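Local atomic coordinates of GrgF (Penicillium sp. sh18, PDB entry 6LZH), a protein that acts as a polyketide transferase of the alpha/beta hydrolase fold in gregatin A biosynthesis, where C11 and C4 polyketide chains are made. Residues P27-S38 against N101-W112; G40-I48 against I201-T211. All coordinates share one frame; numbering follows the deposited sequence.

Contact 1 lies on strand 32-38 of the alpha/beta hydrolase fold, and contact 2 on the loop that follows it. Contact 1 pairs strand 32-38 with strand 108-114 in the middle of the mixed eight-stranded sheet; in contact 2 the loop 40-48 leads toward helix 49-58 and meets 201-211. Along the chain the segments alternate, 27-38, 40-48, 101-112, 201-211, so the contacts cross in sequence, though in space they stand about 26 Å apart, centre to centre, on opposite sides of the chain's centre. Strand 108-114 runs on to Cys115, an active-site residue, and Phe41 of contact 2 comes within about 4 Å of its side chain: the central sheet and the loop after its strand 32-38 both lead to the catalytic region.

Contact 1 (P27-S38 against N101-W112); sequences PASQRGPALIMS and NPLVNEKQIALW
Pro102 and Arg31 meet first: the extended arginine sends NH1 to Pro102 O, which lies 2.9 Å off in the guanidinium plane, while Asn105 CA sits over one guanidinium face. Water 1 links Arg31 NH2 to Val104 O. Leu103 splits its branches over the 27-31 loop, CD1 3.6 Å from Pro27 CB and CD2 against the Gln30 backbone, and its carbonyl accepts from Gly32 N. Val104 spreads both methyls over Ala34 CB. Asn105 N reaches Gly32 O, in a nearly straight bond (170°). At Asn105 an Asx turn, OD1 accepting from Lys107 N, helps the chain round the corner to Gln108. Gln108 sets CB against Pro33 CA and CB, and its OE1 nears Pro33 N, which carries no hydrogen; NE2 donates to Met292 O.

Beyond the corner the parallel pairing resumes, with Ala34 and Ile36 each bonding residues on either side of their bridge partners: Ala34 N to Gln108 O, and Ala110 N to Ala34 O at 2.8 Å. Ala110 CB is pressed against Leu35 CD1 (3.5 Å). Leu111 CD2 lies beside Ile36 CB, both side chains pointing the same way. Trp112 CG stands anti to the backbone N (chi1 -178°), setting the ring beside Met37 on the same sheet face; Met37 CE lies over it, a CH-pi contact 4.0 Å from the six-ring centroid. Trp112 NE1 binds Gln284.

The pair is central in the sheet, with strand 62-66 bonded to Leu35 and Met37 on the far edge of strand 32-38. Helix 84-99 packs on Ala34, Ile36 and Val104, while helix 49-58 packs on Leu35, Met37 and Trp112.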
loop_
_atom_site.group_PDB
_atom_site.type_symbol
_atom_site.label_atom_id
_atom_site.label_comp_id
_atom_site.label_asym_id
_atom_site.label_seq_id
_atom_site.Cartn_x
_atom_site.Cartn_y
_atom_site.Cartn_z
ATOM N N PRO A 27 -12.038 -30.637 -1.643
ATOM C CA PRO A 27 -13.264 -30.682 -0.839
ATOM C C PRO A 27 -13.205 -31.741 0.242
ATOM O O PRO A 27 -12.779 -32.875 0.008
ATOM C CB PRO A 27 -14.354 -31.011 -1.869
ATOM C CG PRO A 27 -13.628 -31.650 -2.990
ATOM C CD PRO A 27 -12.294 -30.969 -3.055
ATOM N N ALA A 28 -13.653 -31.356 1.434
ATOM C CA ALA A 28 -13.917 -32.325 2.484
ATOM C C ALA A 28 -15.157 -33.143 2.128
ATOM O O ALA A 28 -15.929 -32.786 1.237
ATOM C CB ALA A 28 -14.131 -31.634 3.826
ATOM N N SER A 29 -15.340 -34.255 2.850
ATOM C CA SER A 29 -16.419 -35.202 2.592
ATOM C C SER A 29 -17.775 -34.717 3.075
ATOM O O SER A 29 -18.787 -35.351 2.755
ATOM C CB SER A 29 -16.111 -36.544 3.254
ATOM O OG SER A 29 -14.885 -37.061 2.770
ATOM N N GLN A 30 -17.828 -33.635 3.843
ATOM C CA GLN A 30 -19.094 -33.120 4.345
ATOM C C GLN A 30 -18.895 -31.658 4.712
ATOM O O GLN A 30 -17.762 -31.170 4.804
ATOM C CB GLN A 30 -19.601 -33.939 5.540
ATOM C CG GLN A 30 -18.727 -33.887 6.782
ATOM C CD GLN A 30 -17.337 -34.482 6.560
ATOM O OE1 GLN A 30 -17.190 -35.684 6.311
ATOM N NE2 GLN A 30 -16.311 -33.637 6.639
ATOM N N ARG A 31 -20.014 -30.958 4.901
ATOM C CA ARG A 31 -19.956 -29.536 5.226
ATOM C C ARG A 31 -19.189 -29.324 6.529
ATOM O O ARG A 31 -19.375 -30.053 7.506
ATOM C CB ARG A 31 -21.374 -28.960 5.324
ATOM C CG ARG A 31 -21.445 -27.495 5.759
ATOM C CD ARG A 31 -22.900 -27.032 5.817
ATOM N NE ARG A 31 -23.019 -25.685 6.359
ATOM C CZ ARG A 31 -22.894 -24.578 5.646
ATOM N NH1 ARG A 31 -22.642 -24.656 4.343
ATOM N NH2 ARG A 31 -23.021 -23.392 6.235
ATOM N N GLY A 32 -18.315 -28.320 6.539
ATOM C CA GLY A 32 -17.506 -28.041 7.704
ATOM C C GLY A 32 -16.511 -26.918 7.491
ATOM O O GLY A 32 -16.703 -26.038 6.646
ATOM N N PRO A 33 -15.414 -26.943 8.249
ATOM C CA PRO A 33 -14.427 -25.858 8.177
ATOM C C PRO A 33 -13.732 -25.816 6.823
ATOM O O PRO A 33 -13.784 -26.758 6.026
ATOM C CB PRO A 33 -13.448 -26.198 9.304
ATOM C CG PRO A 33 -13.519 -27.731 9.396
ATOM C CD PRO A 33 -14.949 -28.093 9.054
ATOM N N ALA A 34 -13.085 -24.677 6.559
ATOM C CA ALA A 34 -12.367 -24.470 5.304
ATOM C C ALA A 34 -11.109 -23.641 5.545
ATOM O O ALA A 34 -10.972 -22.946 6.564
ATOM C CB ALA A 34 -13.238 -23.783 4.247
ATOM N N LEU A 35 -10.203 -23.707 4.564
ATOM C CA LEU A 35 -8.875 -23.111 4.665
ATOM C C LEU A 35 -8.433 -22.622 3.294
ATOM O O LEU A 35 -8.487 -23.376 2.311
ATOM C CB LEU A 35 -7.863 -24.123 5.205
ATOM C CG LEU A 35 -6.502 -23.591 5.638
ATOM C CD1 LEU A 35 -6.643 -22.748 6.886
ATOM C CD2 LEU A 35 -5.550 -24.763 5.892
ATOM N N ILE A 36 -7.996 -21.364 3.242
ATOM C CA ILE A 36 -7.423 -20.751 2.049
ATOM C C ILE A 36 -5.918 -20.642 2.266
ATOM O O ILE A 36 -5.469 -19.958 3.198
ATOM C CB ILE A 36 -8.040 -19.372 1.767
ATOM C CG1 ILE A 36 -9.563 -19.477 1.640
ATOM C CG2 ILE A 36 -7.406 -18.758 0.518
ATOM C CD1 ILE A 36 -10.250 -18.130 1.492
ATOM N N MET A 37 -5.142 -21.299 1.401
ATOM C CA MET A 37 -3.700 -21.458 1.582
ATOM C C MET A 37 -2.928 -20.598 0.587
ATOM O O MET A 37 -3.224 -20.610 -0.614
ATOM C CB MET A 37 -3.305 -22.932 1.428
ATOM C CG MET A 37 -3.974 -23.822 2.489
ATOM S SD MET A 37 -3.713 -25.583 2.190
ATOM C CE MET A 37 -1.942 -25.752 2.502
ATOM N N SER A 38 -1.928 -19.866 1.085
ATOM C CA SER A 38 -1.154 -18.926 0.285
ATOM C C SER A 38 0.297 -19.384 0.241
ATOM O O SER A 38 0.879 -19.695 1.298
ATOM C CB SER A 38 -1.220 -17.496 0.873
ATOM O OG SER A 38 -2.515 -16.938 0.797
ATOM N N ASN A 101 -19.714 -21.803 -1.188
ATOM C CA ASN A 101 -19.651 -23.253 -1.333
ATOM C C ASN A 101 -20.460 -23.915 -0.218
ATOM O O ASN A 101 -20.220 -23.635 0.962
ATOM C CB ASN A 101 -18.198 -23.728 -1.304
ATOM C CG ASN A 101 -18.029 -25.145 -1.811
ATOM O OD1 ASN A 101 -18.658 -26.082 -1.312
ATOM N ND2 ASN A 101 -17.165 -25.315 -2.802
ATOM N N PRO A 102 -21.417 -24.790 -0.545
ATOM C CA PRO A 102 -22.242 -25.410 0.508
ATOM C C PRO A 102 -21.476 -26.372 1.398
ATOM O O PRO A 102 -22.008 -26.782 2.439
ATOM C CB PRO A 102 -23.349 -26.139 -0.277
ATOM C CG PRO A 102 -23.077 -25.893 -1.753
ATOM C CD PRO A 102 -21.680 -25.357 -1.879
ATOM N N LEU A 103 -20.253 -26.755 1.029
ATOM C CA LEU A 103 -19.406 -27.531 1.923
ATOM C C LEU A 103 -18.721 -26.665 2.975
ATOM O O LEU A 103 -18.101 -27.210 3.894
ATOM C CB LEU A 103 -18.331 -28.288 1.120
ATOM C CG LEU A 103 -18.722 -29.615 0.474
ATOM C CD1 LEU A 103 -17.553 -30.178 -0.326
ATOM C CD2 LEU A 103 -19.207 -30.638 1.491
ATOM N N VAL A 104 -18.818 -25.342 2.869
ATOM C CA VAL A 104 -18.053 -24.431 3.711
ATOM C C VAL A 104 -18.989 -23.767 4.712
ATOM O O VAL A 104 -19.902 -23.023 4.330
ATOM C CB VAL A 104 -17.313 -23.378 2.875
ATOM C CG1 VAL A 104 -16.584 -22.392 3.788
ATOM C CG2 VAL A 104 -16.345 -24.049 1.931
ATOM N N ASN A 105 -18.757 -24.046 5.994
ATOM C CA ASN A 105 -19.366 -23.297 7.083
ATOM C C ASN A 105 -18.743 -21.911 7.145
ATOM O O ASN A 105 -17.553 -21.777 7.438
ATOM C CB ASN A 105 -19.160 -24.055 8.389
ATOM C CG ASN A 105 -19.779 -23.360 9.589
ATOM O OD1 ASN A 105 -19.916 -22.138 9.632
ATOM N ND2 ASN A 105 -20.134 -24.151 10.590
ATOM N N GLU A 106 -19.552 -20.867 6.916
ATOM C CA GLU A 106 -18.966 -19.542 6.769
ATOM C C GLU A 106 -18.419 -18.987 8.074
ATOM O O GLU A 106 -17.734 -17.959 8.047
ATOM C CB GLU A 106 -19.984 -18.573 6.172
ATOM C CG GLU A 106 -21.231 -18.407 7.003
ATOM C CD GLU A 106 -22.120 -17.299 6.480
ATOM O OE1 GLU A 106 -22.894 -16.726 7.279
ATOM O OE2 GLU A 106 -22.032 -16.998 5.271
ATOM N N LYS A 107 -18.686 -19.629 9.207
ATOM C CA LYS A 107 -18.057 -19.235 10.457
ATOM C C LYS A 107 -16.796 -20.043 10.757
ATOM O O LYS A 107 -16.231 -19.902 11.847
ATOM C CB LYS A 107 -19.068 -19.353 11.611
ATOM C CG LYS A 107 -20.035 -18.152 11.694
ATOM C CD LYS A 107 -21.427 -18.534 12.224
ATOM C CE LYS A 107 -21.911 -19.893 11.681
ATOM N NZ LYS A 107 -23.422 -20.093 11.650
ATOM N N GLN A 108 -16.337 -20.878 9.816
ATOM C CA GLN A 108 -15.154 -21.717 10.002
ATOM C C GLN A 108 -14.206 -21.586 8.815
ATOM O O GLN A 108 -13.660 -22.573 8.318
ATOM C CB GLN A 108 -15.536 -23.181 10.217
ATOM C CG GLN A 108 -16.536 -23.389 11.362
ATOM C CD GLN A 108 -16.874 -24.840 11.576
ATOM O OE1 GLN A 108 -17.100 -25.585 10.618
ATOM N NE2 GLN A 108 -16.928 -25.258 12.841
ATOM N N ILE A 109 -13.990 -20.371 8.341
ATOM C CA ILE A 109 -13.078 -20.131 7.228
ATOM C C ILE A 109 -11.790 -19.578 7.800
ATOM O O ILE A 109 -11.786 -18.492 8.392
ATOM C CB ILE A 109 -13.682 -19.174 6.196
ATOM C CG1 ILE A 109 -14.894 -19.843 5.535
ATOM C CG2 ILE A 109 -12.621 -18.796 5.154
ATOM C CD1 ILE A 109 -15.642 -18.952 4.557
ATOM N N ALA A 110 -10.708 -20.327 7.635
ATOM C CA ALA A 110 -9.403 -19.941 8.145
ATOM C C ALA A 110 -8.464 -19.601 6.987
ATOM O O ALA A 110 -8.691 -19.978 5.838
ATOM C CB ALA A 110 -8.824 -21.061 9.022
ATOM N N LEU A 111 -7.426 -18.830 7.293
ATOM C CA LEU A 111 -6.371 -18.507 6.346
ATOM C C LEU A 111 -5.079 -19.156 6.817
ATOM O O LEU A 111 -4.798 -19.184 8.019
ATOM C CB LEU A 111 -6.166 -16.990 6.239
ATOM C CG LEU A 111 -7.377 -16.134 5.843
ATOM C CD1 LEU A 111 -6.960 -14.658 5.751
ATOM C CD2 LEU A 111 -7.971 -16.642 4.525
ATOM N N TRP A 112 -4.276 -19.624 5.866
ATOM C CA TRP A 112 -3.010 -20.288 6.154
ATOM C C TRP A 112 -2.006 -19.812 5.119
ATOM O O TRP A 112 -2.325 -19.734 3.936
ATOM C CB TRP A 112 -3.190 -21.814 6.093
ATOM C CG TRP A 112 -2.001 -22.713 6.399
ATOM C CD1 TRP A 112 -1.826 -23.493 7.523
ATOM C CD2 TRP A 112 -0.897 -23.001 5.542
ATOM N NE1 TRP A 112 -0.649 -24.206 7.431
ATOM C CE2 TRP A 112 -0.061 -23.926 6.225
ATOM C CE3 TRP A 112 -0.514 -22.553 4.271
ATOM C CZ2 TRP A 112 1.125 -24.415 5.667
ATOM C CZ3 TRP A 112 0.678 -23.038 3.722
ATOM C CH2 TRP A 112 1.473 -23.956 4.417
HETATM O O HOH W 1 -21.964 -21.056 5.019
HETATM O O HOH W 2 -22.077 -22.163 2.337
HETATM O O HOH W 3 -15.561 -28.210 4.582
HETATM O O HOH W 4 -3.934 -17.279 3.104
#

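Contact 2 (G40-I48 against I201-T211)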
loop_
_atom_site.group_PDB
_atom_site.type_symbol
_atom_site.label_atom_id
_atom_site.label_comp_id
_atom_site.label_asym_id
_atom_site.label_seq_id
_atom_site.Cartn_x
_atom_site.Cartn_y
_atom_site.Cartn_z
ATOM N N GLY A 40 4.624 -19.447 -0.915
ATOM C CA GLY A 40 5.770 -18.629 -0.575
ATOM C C GLY A 40 6.098 -17.587 -1.635
ATOM O O GLY A 40 5.379 -17.386 -2.617
ATOM N N PHE A 41 7.224 -16.919 -1.415
ATOM C CA PHE A 41 7.584 -15.738 -2.196
ATOM C C PHE A 41 7.768 -16.071 -3.670
ATOM O O PHE A 41 8.602 -16.906 -4.032
ATOM C CB PHE A 41 8.866 -15.131 -1.639
ATOM C CG PHE A 41 9.333 -13.925 -2.385
ATOM C CD1 PHE A 41 8.777 -12.677 -2.116
ATOM C CD2 PHE A 41 10.330 -14.027 -3.352
ATOM C CE1 PHE A 41 9.199 -11.552 -2.793
ATOM C CE2 PHE A 41 10.759 -12.898 -4.043
ATOM C CZ PHE A 41 10.188 -11.653 -3.756
ATOM N N ASN A 42 7.000 -15.398 -4.523
ATOM C CA ASN A 42 7.113 -15.526 -5.968
ATOM C C ASN A 42 6.863 -16.951 -6.440
ATOM O O ASN A 42 7.332 -17.338 -7.510
ATOM C CB ASN A 42 8.485 -15.040 -6.466
ATOM C CG ASN A 42 8.463 -14.650 -7.937
ATOM O OD1 ASN A 42 7.440 -14.204 -8.447
ATOM N ND2 ASN A 42 9.583 -14.846 -8.626
ATOM N N MET A 43 6.120 -17.753 -5.649
ATOM C CA MET A 43 5.905 -19.153 -5.977
ATOM C C MET A 43 4.441 -19.420 -6.340
ATOM O O MET A 43 3.530 -18.781 -5.803
ATOM C CB MET A 43 6.298 -20.056 -4.800
ATOM C CG MET A 43 7.815 -20.167 -4.582
ATOM S SD MET A 43 8.664 -20.765 -6.082
ATOM C CE MET A 43 8.163 -22.493 -6.118
ATOM N N PRO A 44 4.192 -20.356 -7.249
ATOM C CA PRO A 44 2.825 -20.809 -7.514
ATOM C C PRO A 44 2.372 -21.789 -6.432
ATOM O O PRO A 44 3.116 -22.149 -5.526
ATOM C CB PRO A 44 2.949 -21.493 -8.878
ATOM C CG PRO A 44 4.325 -22.096 -8.835
ATOM C CD PRO A 44 5.181 -21.086 -8.070
ATOM N N LYS A 45 1.118 -22.216 -6.549
ATOM C CA LYS A 45 0.504 -23.135 -5.597
ATOM C C LYS A 45 1.089 -24.547 -5.662
ATOM O O LYS A 45 0.798 -25.369 -4.783
ATOM C CB LYS A 45 -0.991 -23.204 -5.884
ATOM C CG LYS A 45 -1.253 -23.887 -7.217
ATOM C CD LYS A 45 -2.603 -23.540 -7.780
ATOM C CE LYS A 45 -2.825 -24.255 -9.106
ATOM N NZ LYS A 45 -1.910 -23.701 -10.149
ATOM N N ASP A 46 1.917 -24.836 -6.666
ATOM C CA ASP A 46 2.153 -26.222 -7.078
ATOM C C ASP A 46 3.040 -27.007 -6.113
ATOM O O ASP A 46 2.901 -28.231 -6.015
ATOM C CB ASP A 46 2.760 -26.224 -8.488
ATOM C CG ASP A 46 1.738 -25.892 -9.554
ATOM O OD1 ASP A 46 1.200 -24.767 -9.525
ATOM O OD2 ASP A 46 1.452 -26.760 -10.411
ATOM N N ALA A 47 3.964 -26.356 -5.414
ATOM C CA ALA A 47 4.956 -27.072 -4.617
ATOM C C ALA A 47 4.617 -27.024 -3.135
ATOM O O ALA A 47 4.269 -25.962 -2.610
ATOM C CB ALA A 47 6.358 -26.486 -4.818
ATOM N N ILE A 48 4.747 -28.186 -2.472
ATOM C CA ILE A 48 4.675 -28.370 -1.016
ATOM C C ILE A 48 3.247 -28.255 -0.490
ATOM O O ILE A 48 2.752 -29.154 0.203
ATOM C CB ILE A 48 5.591 -27.378 -0.269
ATOM C CG1 ILE A 48 7.034 -27.448 -0.801
ATOM C CG2 ILE A 48 5.569 -27.692 1.225
ATOM C CD1 ILE A 48 8.018 -26.541 -0.044
ATOM N N ILE A 201 11.629 -28.738 -7.827
ATOM C CA ILE A 201 10.583 -27.721 -7.808
ATOM C C ILE A 201 11.016 -26.585 -8.729
ATOM O O ILE A 201 12.085 -25.990 -8.502
ATOM C CB ILE A 201 10.318 -27.220 -6.386
ATOM C CG1 ILE A 201 9.659 -28.341 -5.573
ATOM C CG2 ILE A 201 9.453 -25.984 -6.431
ATOM C CD1 ILE A 201 10.029 -28.361 -4.082
ATOM N N PRO A 202 10.257 -26.278 -9.781
ATOM C CA PRO A 202 10.669 -25.201 -10.685
ATOM C C PRO A 202 10.515 -23.850 -10.007
ATOM O O PRO A 202 9.582 -23.617 -9.230
ATOM C CB PRO A 202 9.728 -25.356 -11.890
ATOM C CG PRO A 202 8.532 -26.088 -11.364
ATOM C CD PRO A 202 8.975 -26.897 -10.172
ATOM N N VAL A 203 11.464 -22.968 -10.282
ATOM C CA VAL A 203 11.509 -21.651 -9.670
ATOM C C VAL A 203 11.654 -20.616 -10.772
ATOM O O VAL A 203 12.549 -20.729 -11.617
ATOM C CB VAL A 203 12.670 -21.532 -8.667
ATOM C CG1 VAL A 203 12.844 -20.075 -8.235
ATOM C CG2 VAL A 203 12.440 -22.453 -7.478
ATOM N N GLU A 204 10.773 -19.617 -10.765
ATOM C CA GLU A 204 10.927 -18.441 -11.615
ATOM C C GLU A 204 11.945 -17.527 -10.944
ATOM O O GLU A 204 11.676 -16.973 -9.875
ATOM C CB GLU A 204 9.578 -17.752 -11.812
ATOM C CG GLU A 204 9.562 -16.650 -12.882
ATOM C CD GLU A 204 10.167 -17.090 -14.204
ATOM O OE1 GLU A 204 9.572 -17.959 -14.890
ATOM O OE2 GLU A 204 11.239 -16.558 -14.556
ATOM N N ASN A 205 13.130 -17.393 -11.545
ATOM C CA ASN A 205 14.247 -16.699 -10.913
ATOM C C ASN A 205 14.277 -15.206 -11.235
ATOM O O ASN A 205 15.355 -14.593 -11.209
ATOM C CB ASN A 205 15.570 -17.359 -11.318
ATOM C CG ASN A 205 15.970 -17.037 -12.743
ATOM O OD1 ASN A 205 15.122 -16.940 -13.630
ATOM N ND2 ASN A 205 17.268 -16.861 -12.969
ATOM N N ARG A 206 13.127 -14.609 -11.540
ATOM C CA ARG A 206 13.033 -13.192 -11.847
ATOM C C ARG A 206 11.853 -12.593 -11.096
ATOM O O ARG A 206 10.826 -13.245 -10.889
ATOM C CB ARG A 206 12.870 -12.949 -13.360
ATOM C CG ARG A 206 13.929 -13.636 -14.222
ATOM C CD ARG A 206 14.328 -12.787 -15.430
ATOM N NE ARG A 206 15.607 -12.110 -15.217
ATOM C CZ ARG A 206 16.049 -11.098 -15.957
ATOM N NH1 ARG A 206 15.312 -10.644 -16.966
ATOM N NH2 ARG A 206 17.226 -10.537 -15.692
ATOM N N ILE A 207 12.004 -11.334 -10.710
ATOM C CA ILE A 207 10.972 -10.605 -9.990
ATOM C C ILE A 207 10.972 -9.179 -10.530
ATOM O O ILE A 207 12.031 -8.641 -10.871
ATOM C CB ILE A 207 11.226 -10.664 -8.468
ATOM C CG1 ILE A 207 10.046 -10.072 -7.707
ATOM C CG2 ILE A 207 12.504 -9.948 -8.090
ATOM C CD1 ILE A 207 8.965 -11.075 -7.456
ATOM N N SER A 208 9.785 -8.583 -10.666
ATOM C CA SER A 208 9.717 -7.225 -11.195
ATOM C C SER A 208 10.429 -6.258 -10.261
ATOM O O SER A 208 10.415 -6.423 -9.039
ATOM C CB SER A 208 8.261 -6.784 -11.372
ATOM O OG SER A 208 7.678 -6.526 -10.108
ATOM N N VAL A 209 11.056 -5.233 -10.843
ATOM C CA VAL A 209 11.654 -4.197 -10.003
ATOM C C VAL A 209 10.590 -3.472 -9.191
ATOM O O VAL A 209 10.891 -2.913 -8.137
ATOM C CB VAL A 209 12.483 -3.188 -10.827
ATOM C CG1 VAL A 209 13.550 -3.898 -11.638
ATOM C CG2 VAL A 209 11.592 -2.350 -11.746
ATOM N N GLN A 210 9.340 -3.447 -9.662
ATOM C CA GLN A 210 8.303 -2.772 -8.898
ATOM C C GLN A 210 8.003 -3.505 -7.600
ATOM O O GLN A 210 7.463 -2.900 -6.663
ATOM C CB GLN A 210 7.023 -2.644 -9.743
ATOM C CG GLN A 210 7.226 -1.823 -11.020
ATOM C CD GLN A 210 7.666 -0.395 -10.711
ATOM O OE1 GLN A 210 7.275 0.191 -9.683
ATOM N NE2 GLN A 210 8.486 0.172 -11.592
ATOM N N THR A 211 8.325 -4.800 -7.537
ATOM C CA THR A 211 8.122 -5.548 -6.302
ATOM C C THR A 211 8.815 -4.861 -5.129
ATOM O O THR A 211 8.223 -4.702 -4.058
ATOM C CB THR A 211 8.636 -6.982 -6.465
ATOM O OG1 THR A 211 7.836 -7.681 -7.438
ATOM C CG2 THR A 211 8.591 -7.720 -5.128
HETATM O O HOH W 5 10.231 -18.123 -8.022
#
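In the alpha/beta hydrolase fold, the loop that follows strand 32-38 passes beside the nucleophile, and here its 40-48 part meets the segment 201-211, which leads through the short strand 206-208 into helix 209-216. A type II turn from Gly40 to Met43 presents Phe41 and Asn42 to this partner. Phe41 extends CZ to Ile207 CD1 at 3.9 Å, the two side chains coming from opposite directions; its ring also lies about 4 Å from the side chain of Cys115, an active-site residue, and touches helix 187-198 at Ala189.

Asn42 carries the polar part. With CG anti to the backbone N (chi1 -158°), its amide slides past Ile207, whose CD1 rests 3.6 Å from Asn42 CG. ND2 donates to Arg206 O over 3.0 Å, a bent bond (135°) that approaches from above the carbonyl plane. OD1 is taken by Asn80 ND2, and Tyr175 OH bonds ND2, so both ends of the amide are engaged and its rotation is fixed. Water 5 adds a bridge, donating to Asn42 O and to Glu204 O, the latter at 2.6 Å.

Further along, the contact turns apolar. Met43, bent at chi2 and chi3, crosses Ile201 at about a right angle and brings its methyl near Pro202 O as well. Val203 CG2 is a looser neighbour of Met43 SD, and the same side chain packs on helix 187-198. Ile201 CG2 serves two partners at once, meeting Met43 CE at 3.7 Å and Ala47 CB at 3.5 Å.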